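Fusolin (Unidentified entomopoxvirus, PDB 4OW5) probably binds chitin through a lytic polysaccharide monooxygenase-like domain, enhances virulence and crystallizes in vivo into viral spindles. Local coordinates at residues Gln80-Ile83 and Arg84-Val88; Arg103-Gly106 and Asp107-Gly110; Asp358-Asp361 and Ser362-Cys366. All blocks are in the same frame, centred on the assembly; numbering follows the deposited sequence.

Contact 1: residues Gln80-Ile83 and Arg84-Val88; sequences QNHI and RNNVV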
ATOM      1  N   GLN A  80      25.846  -2.293 -22.922  1.00 27.62           N
ATOM      2  CA  GLN A  80      25.118  -2.280 -21.651  1.00 28.38           C
ATOM      3  C   GLN A  80      26.060  -2.348 -20.446  1.00 28.38           C
ATOM      4  O   GLN A  80      25.794  -1.667 -19.456  1.00 26.17           O
ATOM      5  CB  GLN A  80      24.080  -3.413 -21.590  1.00 31.59           C
ATOM      6  CG  GLN A  80      22.907  -3.180 -22.543  1.00 54.02           C
ATOM      7  CD  GLN A  80      21.978  -4.364 -22.629  1.00 72.04           C
ATOM      8  OE1 GLN A  80      21.786  -4.953 -23.701  1.00 63.49           O
ATOM      9  NE2 GLN A  80      21.344  -4.714 -21.512  1.00 68.77           N
ATOM     10  N   ASN A  81      27.191  -3.079 -20.543  1.00 23.33           N
ATOM     11  CA  ASN A  81      28.134  -3.167 -19.434  1.00 22.77           C
ATOM     12  C   ASN A  81      28.882  -1.852 -19.208  1.00 22.54           C
ATOM     13  O   ASN A  81      29.188  -1.510 -18.056  1.00 21.93           O
ATOM     14  CB  ASN A  81      29.108  -4.329 -19.636  1.00 32.21           C
ATOM     15  CG  ASN A  81      28.409  -5.668 -19.572  1.00 59.59           C
ATOM     16  OD1 ASN A  81      28.273  -6.373 -20.573  1.00 57.04           O
ATOM     17  ND2 ASN A  81      27.898  -6.027 -18.402  1.00 56.01           N
ATOM     18  N   HIS A  82      29.115  -1.076 -20.266  1.00 18.22           N
ATOM     19  CA  HIS A  82      29.738   0.228 -20.155  1.00 16.34           C
ATOM     20  C   HIS A  82      28.747   1.194 -19.466  1.00 19.07           C
ATOM     21  O   HIS A  82      29.142   1.938 -18.579  1.00 18.42           O
ATOM     22  CB  HIS A  82      30.160   0.741 -21.567  1.00 16.20           C
ATOM     23  CG  HIS A  82      30.597   2.168 -21.598  1.00 18.13           C
ATOM     24  ND1 HIS A  82      31.685   2.592 -20.891  1.00 19.80           N
ATOM     25  CD2 HIS A  82      30.056   3.229 -22.257  1.00 18.74           C
ATOM     26  CE1 HIS A  82      31.794   3.899 -21.139  1.00 18.91           C
ATOM     27  NE2 HIS A  82      30.835   4.317 -21.968  1.00 18.37           N
ATOM     28  N   ILE A  83      27.460   1.144 -19.836  1.00 16.97           N
ATOM     29  CA  ILE A  83      26.441   2.015 -19.234  1.00 16.31           C
ATOM     30  C   ILE A  83      26.309   1.716 -17.729  1.00 20.42           C
ATOM     31  O   ILE A  83      26.383   2.637 -16.895  1.00 18.36           O
ATOM     32  CB  ILE A  83      25.050   1.883 -19.930  1.00 17.23           C
ATOM     33  CG1 ILE A  83      25.106   2.261 -21.429  1.00 17.64           C
ATOM     34  CG2 ILE A  83      23.987   2.743 -19.196  1.00 14.45           C
ATOM     35  CD1 ILE A  83      25.672   3.640 -21.728  1.00 19.42           C
ATOM     36  N   ARG A  84      26.139   0.426 -17.389  1.00 18.18           N
ATOM     37  CA  ARG A  84      25.882   0.017 -16.008  1.00 18.25           C
ATOM     38  C   ARG A  84      27.102   0.079 -15.086  1.00 21.38           C
ATOM     39  O   ARG A  84      26.894   0.155 -13.894  1.00 17.51           O
ATOM     40  CB  ARG A  84      25.267  -1.375 -15.953  1.00 16.96           C
ATOM     41  CG  ARG A  84      23.951  -1.444 -16.684  1.00 20.54           C
ATOM     42  CD  ARG A  84      23.271  -2.787 -16.520  1.00 27.93           C
ATOM     43  NE  ARG A  84      21.964  -2.738 -17.176  1.00 36.23           N
ATOM     44  CZ  ARG A  84      20.917  -3.502 -16.882  1.00 50.60           C
ATOM     45  NH1 ARG A  84      20.997  -4.414 -15.921  1.00 34.76           N
ATOM     46  NH2 ARG A  84      19.779  -3.362 -17.550  1.00 46.80           N
ATOM     47  N   ASN A  85      28.330   0.037 -15.603  1.00 20.59           N
ATOM     48  CA  ASN A  85      29.550   0.093 -14.782  1.00 20.95           C
ATOM     49  C   ASN A  85      30.295   1.407 -14.836  1.00 21.40           C
ATOM     50  O   ASN A  85      31.023   1.704 -13.890  1.00 19.68           O
ATOM     51  CB  ASN A  85      30.517  -1.010 -15.221  1.00 24.51           C
ATOM     52  CG  ASN A  85      29.926  -2.392 -15.050  1.00 41.05           C
ATOM     53  OD1 ASN A  85      29.295  -2.690 -14.036  1.00 42.49           O
ATOM     54  ND2 ASN A  85      30.168  -3.291 -15.981  1.00 32.53           N
ATOM     55  N   ASN A  86      30.189   2.167 -15.932  1.00 18.46           N
ATOM     56  CA  ASN A  86      30.969   3.403 -16.102  1.00 18.04           C
ATOM     57  C   ASN A  86      30.159   4.684 -16.250  1.00 23.03           C
ATOM     58  O   ASN A  86      30.655   5.748 -15.893  1.00 26.52           O
ATOM     59  CB  ASN A  86      31.843   3.274 -17.369  1.00 18.37           C
ATOM     60  CG  ASN A  86      32.784   2.097 -17.371  1.00 34.14           C
ATOM     61  OD1 ASN A  86      33.364   1.746 -16.338  1.00 27.82           O
ATOM     62  ND2 ASN A  86      32.961   1.454 -18.524  1.00 25.27           N
ATOM     63  N   VAL A  87      28.980   4.629 -16.837  1.00 15.92           N
ATOM     64  CA  VAL A  87      28.249   5.857 -17.165  1.00 15.60           C
ATOM     65  C   VAL A  87      27.285   6.195 -16.040  1.00 16.23           C
ATOM     66  O   VAL A  87      27.333   7.310 -15.510  1.00 14.57           O
ATOM     67  CB  VAL A  87      27.548   5.717 -18.535  1.00 18.69           C
ATOM     68  CG1 VAL A  87      26.913   7.025 -18.976  1.00 19.16           C
ATOM     69  CG2 VAL A  87      28.528   5.222 -19.585  1.00 18.91           C
ATOM     70  N   VAL A  88      26.422   5.242 -15.678  1.00 11.48           N
ATOM     71  CA  VAL A  88      25.477   5.395 -14.555  1.00 11.54           C
ATOM     72  C   VAL A  88      25.613   4.149 -13.637  1.00 16.69           C
ATOM     73  O   VAL A  88      24.699   3.319 -13.550  1.00 14.45           O
ATOM     74  CB  VAL A  88      24.020   5.646 -15.010  1.00 14.58           C
ATOM     75  CG1 VAL A  88      23.129   6.032 -13.819  1.00 15.42           C
ATOM     76  CG2 VAL A  88      23.982   6.701 -16.097  1.00 14.05           C
TER
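Val87 lays its CG2 methyl over one face of the His82 imidazole, 3.7 Å from the ring centroid and displaced toward the rim, a CH-pi contact within the last turns of helix 80-87. His82 holds CG anti to its backbone N (chi1 170°), which carries the ring along the helix toward Val87. Histidine suits the place because it offers a flat face to the methyl while its NE2 donates to the backbone oxygen of Ala73.

The main-chain acceptors are satisfied one after another. Gln80 O takes an almost straight bond from Arg84 N, at 3.0 Å and 165°, and Asn81 O takes one from Asn85 N, also 3.0 Å. Asn85 ND2 also lies near Asn81 O, but the angle is too poor for a bond. His82 O receives Asn86 N at 2.9 Å, with Val87 N adding a weak second bond. At Ile83 O the helix widens into a pi-type turn: Val88 N, five residues on, reaches it at 2.9 Å with an angle of 171°, while Val87 N comes from above the carbonyl plane at 3.3 Å. Two donors therefore hold the carbonyl of Ile83, and Val88 then leaves helical geometry.

The apolar side chains of Ile83 and Val87 suit the buried side of the helix, where Ile83 CD1 rests 3.9 Å from Val87 CG2. Arg84 runs its extended chain past Gln80 O, and its side chain touches Trp167, whose NE1 bonds to Val88 O. The buried side of the helix packs on beta structure: Val87 and Val88 touch Ala71 of strand 70-72, Ile83 and Val88 meet Tyr226 of strand 223-234, and Arg214 and Tyr212 of strand 209-217 lie against Ile83 and Val88 respectively.

Contact 2: residues Arg103-Gly106 and Asp107-Gly110; sequences RPFG and DKTG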
ATOM      1  N   ARG A 103      30.186  21.616 -13.243  1.00 18.19           N
ATOM      2  CA  ARG A 103      28.954  21.779 -13.986  1.00 19.84           C
ATOM      3  C   ARG A 103      29.184  21.891 -15.483  1.00 25.47           C
ATOM      4  O   ARG A 103      29.914  22.784 -15.893  1.00 26.10           O
ATOM      5  CB  ARG A 103      28.288  23.061 -13.551  1.00 16.49           C
ATOM      6  CG  ARG A 103      27.725  23.001 -12.203  1.00 19.31           C
ATOM      7  CD  ARG A 103      27.231  24.362 -11.844  1.00 17.41           C
ATOM      8  NE  ARG A 103      26.624  24.346 -10.520  1.00 16.19           N
ATOM      9  CZ  ARG A 103      26.147  25.416  -9.902  1.00 26.39           C
ATOM     10  NH1 ARG A 103      26.189  26.605 -10.486  1.00 24.27           N
ATOM     11  NH2 ARG A 103      25.609  25.305  -8.713  1.00 18.08           N
ATOM     12  N   PRO A 104      28.533  21.091 -16.324  1.00 21.72           N
ATOM     13  CA  PRO A 104      27.661  19.943 -15.998  1.00 20.95           C
ATOM     14  C   PRO A 104      28.484  18.789 -15.367  1.00 23.52           C
ATOM     15  O   PRO A 104      29.706  18.769 -15.519  1.00 22.61           O
ATOM     16  CB  PRO A 104      27.046  19.576 -17.356  1.00 23.11           C
ATOM     17  CG  PRO A 104      28.003  20.080 -18.385  1.00 27.33           C
ATOM     18  CD  PRO A 104      28.741  21.237 -17.782  1.00 23.31           C
ATOM     19  N   PHE A 105      27.868  17.867 -14.591  1.00 18.24           N
ATOM     20  CA  PHE A 105      26.439  17.768 -14.364  1.00 15.83           C
ATOM     21  C   PHE A 105      26.057  18.158 -12.915  1.00 16.02           C
ATOM     22  O   PHE A 105      24.914  17.962 -12.524  1.00 14.31           O
ATOM     23  CB  PHE A 105      25.975  16.350 -14.720  1.00 17.34           C
ATOM     24  CG  PHE A 105      26.036  16.113 -16.208  1.00 18.51           C
ATOM     25  CD1 PHE A 105      27.126  15.473 -16.781  1.00 20.29           C
ATOM     26  CD2 PHE A 105      25.075  16.652 -17.051  1.00 18.96           C
ATOM     27  CE1 PHE A 105      27.221  15.324 -18.165  1.00 21.57           C
ATOM     28  CE2 PHE A 105      25.162  16.482 -18.437  1.00 21.85           C
ATOM     29  CZ  PHE A 105      26.258  15.851 -18.985  1.00 20.13           C
ATOM     30  N   GLY A 106      26.977  18.758 -12.166  1.00 12.09           N
ATOM     31  CA  GLY A 106      26.715  19.197 -10.798  1.00 12.49           C
ATOM     32  C   GLY A 106      26.491  18.031  -9.869  1.00 15.64           C
ATOM     33  O   GLY A 106      26.926  16.918 -10.161  1.00 14.27           O
ATOM     34  N   ASP A 107      25.757  18.271  -8.778  1.00 13.35           N
ATOM     35  CA  ASP A 107      25.380  17.246  -7.805  1.00 12.43           C
ATOM     36  C   ASP A 107      23.847  17.151  -7.769  1.00 16.02           C
ATOM     37  O   ASP A 107      23.178  18.099  -7.357  1.00 15.90           O
ATOM     38  CB  ASP A 107      25.947  17.545  -6.425  1.00 13.91           C
ATOM     39  CG  ASP A 107      25.707  16.432  -5.416  1.00 22.97           C
ATOM     40  OD1 ASP A 107      24.671  15.729  -5.528  1.00 22.24           O
ATOM     41  OD2 ASP A 107      26.543  16.262  -4.518  1.00 22.29           O
ATOM     42  N   LYS A 108      23.299  16.011  -8.210  1.00 13.26           N
ATOM     43  CA  LYS A 108      21.848  15.790  -8.212  1.00 11.25           C
ATOM     44  C   LYS A 108      21.486  14.623  -7.301  1.00 11.20           C
ATOM     45  O   LYS A 108      20.352  14.142  -7.345  1.00 10.46           O
ATOM     46  CB  LYS A 108      21.333  15.550  -9.630  1.00 13.52           C
ATOM     47  CG  LYS A 108      21.522  16.783 -10.538  1.00 13.34           C
ATOM     48  CD  LYS A 108      21.358  16.404 -11.958  1.00 18.64           C
ATOM     49  CE  LYS A 108      21.439  17.561 -12.918  1.00 17.67           C
ATOM     50  NZ  LYS A 108      22.555  17.327 -13.866  1.00 15.85           N
ATOM     51  N   THR A 109      22.407  14.223  -6.423  1.00 10.42           N
ATOM     52  CA  THR A 109      22.278  13.069  -5.526  1.00  8.85           C
ATOM     53  C   THR A 109      21.185  13.161  -4.493  1.00 15.60           C
ATOM     54  O   THR A 109      20.798  12.110  -3.985  1.00 14.90           O
ATOM     55  CB  THR A 109      23.574  12.712  -4.825  1.00 18.85           C
ATOM     56  OG1 THR A 109      23.999  13.810  -4.028  1.00 16.70           O
ATOM     57  CG2 THR A 109      24.635  12.299  -5.788  1.00 17.36           C
ATOM     58  N   GLY A 110      20.613  14.339  -4.245  1.00 15.18           N
ATOM     59  CA  GLY A 110      19.463  14.451  -3.357  1.00 14.10           C
ATOM     60  C   GLY A 110      18.288  13.660  -3.901  1.00 15.78           C
ATOM     61  O   GLY A 110      17.506  13.096  -3.143  1.00 16.12           O
TER
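Extended as far as CE and then bent at its last torsion (chi4 120°), the Lys108 side chain brings NZ back to Phe105 O at 2.8 Å. The ammonium meets a lone pair in the carbonyl plane, with a C=O...N angle of 132°. Lys108 NZ also lies 3.7 Å from Phe105 CB, near the plane of the phenyl ring and at its edge. A long, flexible lysine suits this buried spot because NZ has further partners there: it donates to Glu68 O and makes a cation-pi contact with Tyr69.

The loop, which joins helix 80-87 to strand 120-123, has cis peptide bonds on both sides of Pro104, and Pro104 CB covers one face of the Phe105 ring. Gly106 follows with a positive phi that a residue without CB adopts easily. Asp107 then makes an Asx turn: its OD1 accepts from Thr109 N at 2.9 Å, with an angle of 157°, and also from Thr109 OG1 on its syn lone pair. OD2 forms a salt bridge with Lys44 of helix 32-47. The Phe105 side chain lies about 7 Å from that of His1, which binds copper or zinc in other structures of this protein.

Contact 3: residues Asp358-Asp361 and Ser362-Cys366; sequences DMCD and STTKC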
ATOM      1  N   ASP A 358       3.459  -1.892  26.292  1.00 21.98           N
ATOM      2  CA  ASP A 358       3.183  -2.198  27.691  1.00 22.95           C
ATOM      3  C   ASP A 358       3.289  -3.686  27.838  1.00 32.90           C
ATOM      4  O   ASP A 358       2.558  -4.390  27.163  1.00 36.60           O
ATOM      5  CB  ASP A 358       1.791  -1.702  28.113  1.00 25.06           C
ATOM      6  CG  ASP A 358       1.404  -2.158  29.522  1.00 34.58           C
ATOM      7  OD1 ASP A 358       2.229  -1.993  30.450  1.00 33.34           O
ATOM      8  OD2 ASP A 358       0.306  -2.745  29.676  1.00 36.32           O
ATOM      9  N   MET A 359       4.213  -4.175  28.656  1.00 29.14           N
ATOM     10  CA  MET A 359       4.387  -5.600  28.877  1.00 29.35           C
ATOM     11  C   MET A 359       3.955  -5.933  30.321  1.00 30.20           C
ATOM     12  O   MET A 359       2.946  -6.596  30.522  1.00 26.93           O
ATOM     13  CB  MET A 359       5.849  -6.003  28.635  1.00 32.76           C
ATOM     14  CG  MET A 359       6.324  -5.941  27.195  1.00 38.69           C
ATOM     15  SD  MET A 359       8.170  -6.029  27.167  1.00 44.87           S
ATOM     16  CE  MET A 359       8.577  -4.465  26.329  1.00 40.56           C
ATOM     17  N   CYS A 360       4.700  -5.428  31.305  1.00 26.43           N
ATOM     18  CA  CYS A 360       4.528  -5.703  32.719  1.00 27.23           C
ATOM     19  C   CYS A 360       4.281  -4.473  33.596  1.00 28.01           C
ATOM     20  O   CYS A 360       3.786  -4.657  34.697  1.00 24.75           O
ATOM     21  CB  CYS A 360       5.775  -6.432  33.194  1.00 29.84           C
ATOM     22  SG  CYS A 360       5.990  -8.050  32.428  1.00 35.95           S
ATOM     23  N   ASP A 361       4.662  -3.257  33.173  1.00 25.72           N
ATOM     24  CA  ASP A 361       4.606  -2.095  34.047  1.00 26.41           C
ATOM     25  C   ASP A 361       3.195  -1.740  34.511  1.00 31.22           C
ATOM     26  O   ASP A 361       3.050  -1.297  35.643  1.00 30.79           O
ATOM     27  CB  ASP A 361       5.267  -0.876  33.399  1.00 27.19           C
ATOM     28  CG  ASP A 361       6.793  -0.951  33.357  1.00 32.87           C
ATOM     29  OD1 ASP A 361       7.364  -1.979  33.831  1.00 33.39           O
ATOM     30  OD2 ASP A 361       7.415   0.004  32.849  1.00 35.42           O
ATOM     31  N   SER A 362       2.171  -1.977  33.697  1.00 28.10           N
ATOM     32  CA  SER A 362       0.806  -1.652  34.134  1.00 29.12           C
ATOM     33  C   SER A 362       0.247  -2.672  35.121  1.00 32.32           C
ATOM     34  O   SER A 362      -0.764  -2.370  35.735  1.00 33.79           O
ATOM     35  CB  SER A 362      -0.141  -1.546  32.941  1.00 33.37           C
ATOM     36  OG  SER A 362      -0.292  -2.796  32.299  1.00 37.48           O
ATOM     37  N   THR A 363       0.847  -3.880  35.241  1.00 26.86           N
ATOM     38  CA  THR A 363       0.343  -4.948  36.125  1.00 26.93           C
ATOM     39  C   THR A 363       1.364  -5.452  37.158  1.00 30.95           C
ATOM     40  O   THR A 363       1.037  -6.369  37.912  1.00 30.14           O
ATOM     41  CB  THR A 363      -0.076  -6.159  35.261  1.00 37.03           C
ATOM     42  OG1 THR A 363       1.096  -6.846  34.809  1.00 32.20           O
ATOM     43  CG2 THR A 363      -0.961  -5.766  34.059  1.00 38.08           C
ATOM     44  N   THR A 364       2.601  -4.907  37.181  1.00 27.07           N
ATOM     45  CA  THR A 364       3.655  -5.406  38.072  1.00 26.74           C
ATOM     46  C   THR A 364       4.317  -4.264  38.832  1.00 29.01           C
ATOM     47  O   THR A 364       4.633  -3.237  38.252  1.00 27.83           O
ATOM     48  CB  THR A 364       4.714  -6.171  37.245  1.00 31.76           C
ATOM     49  OG1 THR A 364       4.048  -7.060  36.339  1.00 33.30           O
ATOM     50  CG2 THR A 364       5.696  -6.952  38.113  1.00 32.62           C
ATOM     51  N   LYS A 365       4.607  -4.488  40.103  1.00 26.71           N
ATOM     52  CA  LYS A 365       5.269  -3.500  40.959  1.00 26.76           C
ATOM     53  C   LYS A 365       6.472  -4.164  41.587  1.00 29.31           C
ATOM     54  O   LYS A 365       6.380  -5.335  41.957  1.00 28.91           O
ATOM     55  CB  LYS A 365       4.297  -2.977  42.034  1.00 29.60           C
ATOM     56  N   CYS A 366       7.590  -3.452  41.681  1.00 25.84           N
ATOM     57  CA  CYS A 366       8.820  -4.003  42.261  1.00 28.02           C
ATOM     58  C   CYS A 366       9.425  -3.032  43.237  1.00 32.48           C
ATOM     59  O   CYS A 366       9.273  -1.831  43.071  1.00 30.35           O
ATOM     60  CB  CYS A 366       9.839  -4.353  41.174  1.00 29.71           C
ATOM     61  SG  CYS A 366       9.291  -5.608  39.987  1.00 34.19           S
TER
HETATM   62  O   HOH W   1       0.925  -7.363  32.146  1.00 37.36           O
HETATM   63  O   HOH W   2       7.193  -2.895  36.278  1.00 38.25           O
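The chain folds back through a type I beta turn over Cys360-Thr363, in which Thr363 N donates to Cys360 O at 3.1 Å and Asp361 and Ser362 hold the two corner positions.

Cys360 O is an acceptor shared from two sides. Thr363 N lies above one face of the carbonyl plane, whereas Thr364 OG1 comes from the opposite face to Cys360 O at 2.9 Å, tilted only modestly from the plane; Thr364 N adds a weak, strongly bent bond. Threonine suits position 364 because its hydroxyl turns back onto the carbonyl that closes the turn.

Ahead of the turn, the trans chi1 of Asp358 (173°) swings its carboxylate over to Ser362. Asp358 OD1 accepts Ser362 N at 3.2 Å on its syn lone pair, and its OD2 accepts Ser362 OG at 2.7 Å, likewise from the syn side. Serine is apt here, since its short side chain presents a hydroxyl beside its own N-H and one carboxylate can take both. A water bridges Met359 O and Thr363 OG1, and another donates to Asp361 OD1 at 2.6 Å and also to Thr364 O.

Arg184 of the second subunit hydrogen-bonds to Met359 O through NH2, packs on Ser362 and Thr363, and makes a weak, long ion pair with Asp358 OD2. The disulfides of Cys360 and Cys366 known from another structure of this protein are absent here. Short polar side chains, main-chain groups and water thus shape this exposed turn, and the two serine donors, with a lesser share from the weak ion pair, would be expected to stabilise the charged form of Asp358.

How the contacts relate
Along the chain the three contacts come in series, from contact 1 through contact 2 to contact 3. The first two belong to the same lytic polysaccharide monooxygenase-type domain, with centres about 18 Å apart and nearest atoms about 8 Å apart: contact 1 lies on helix 80-87, and contact 2 in the loop that leads from that helix to strand 120-123. Both pack against the short strand 70-72. Contact 3, following helix 338-352 near the C-terminus, is remote, its centre about 58 Å from that of contact 1 and about 54 Å from that of contact 2. The chain therefore combines a compact domain with a distant C-terminal part, which at contact 3 meets the second subunit.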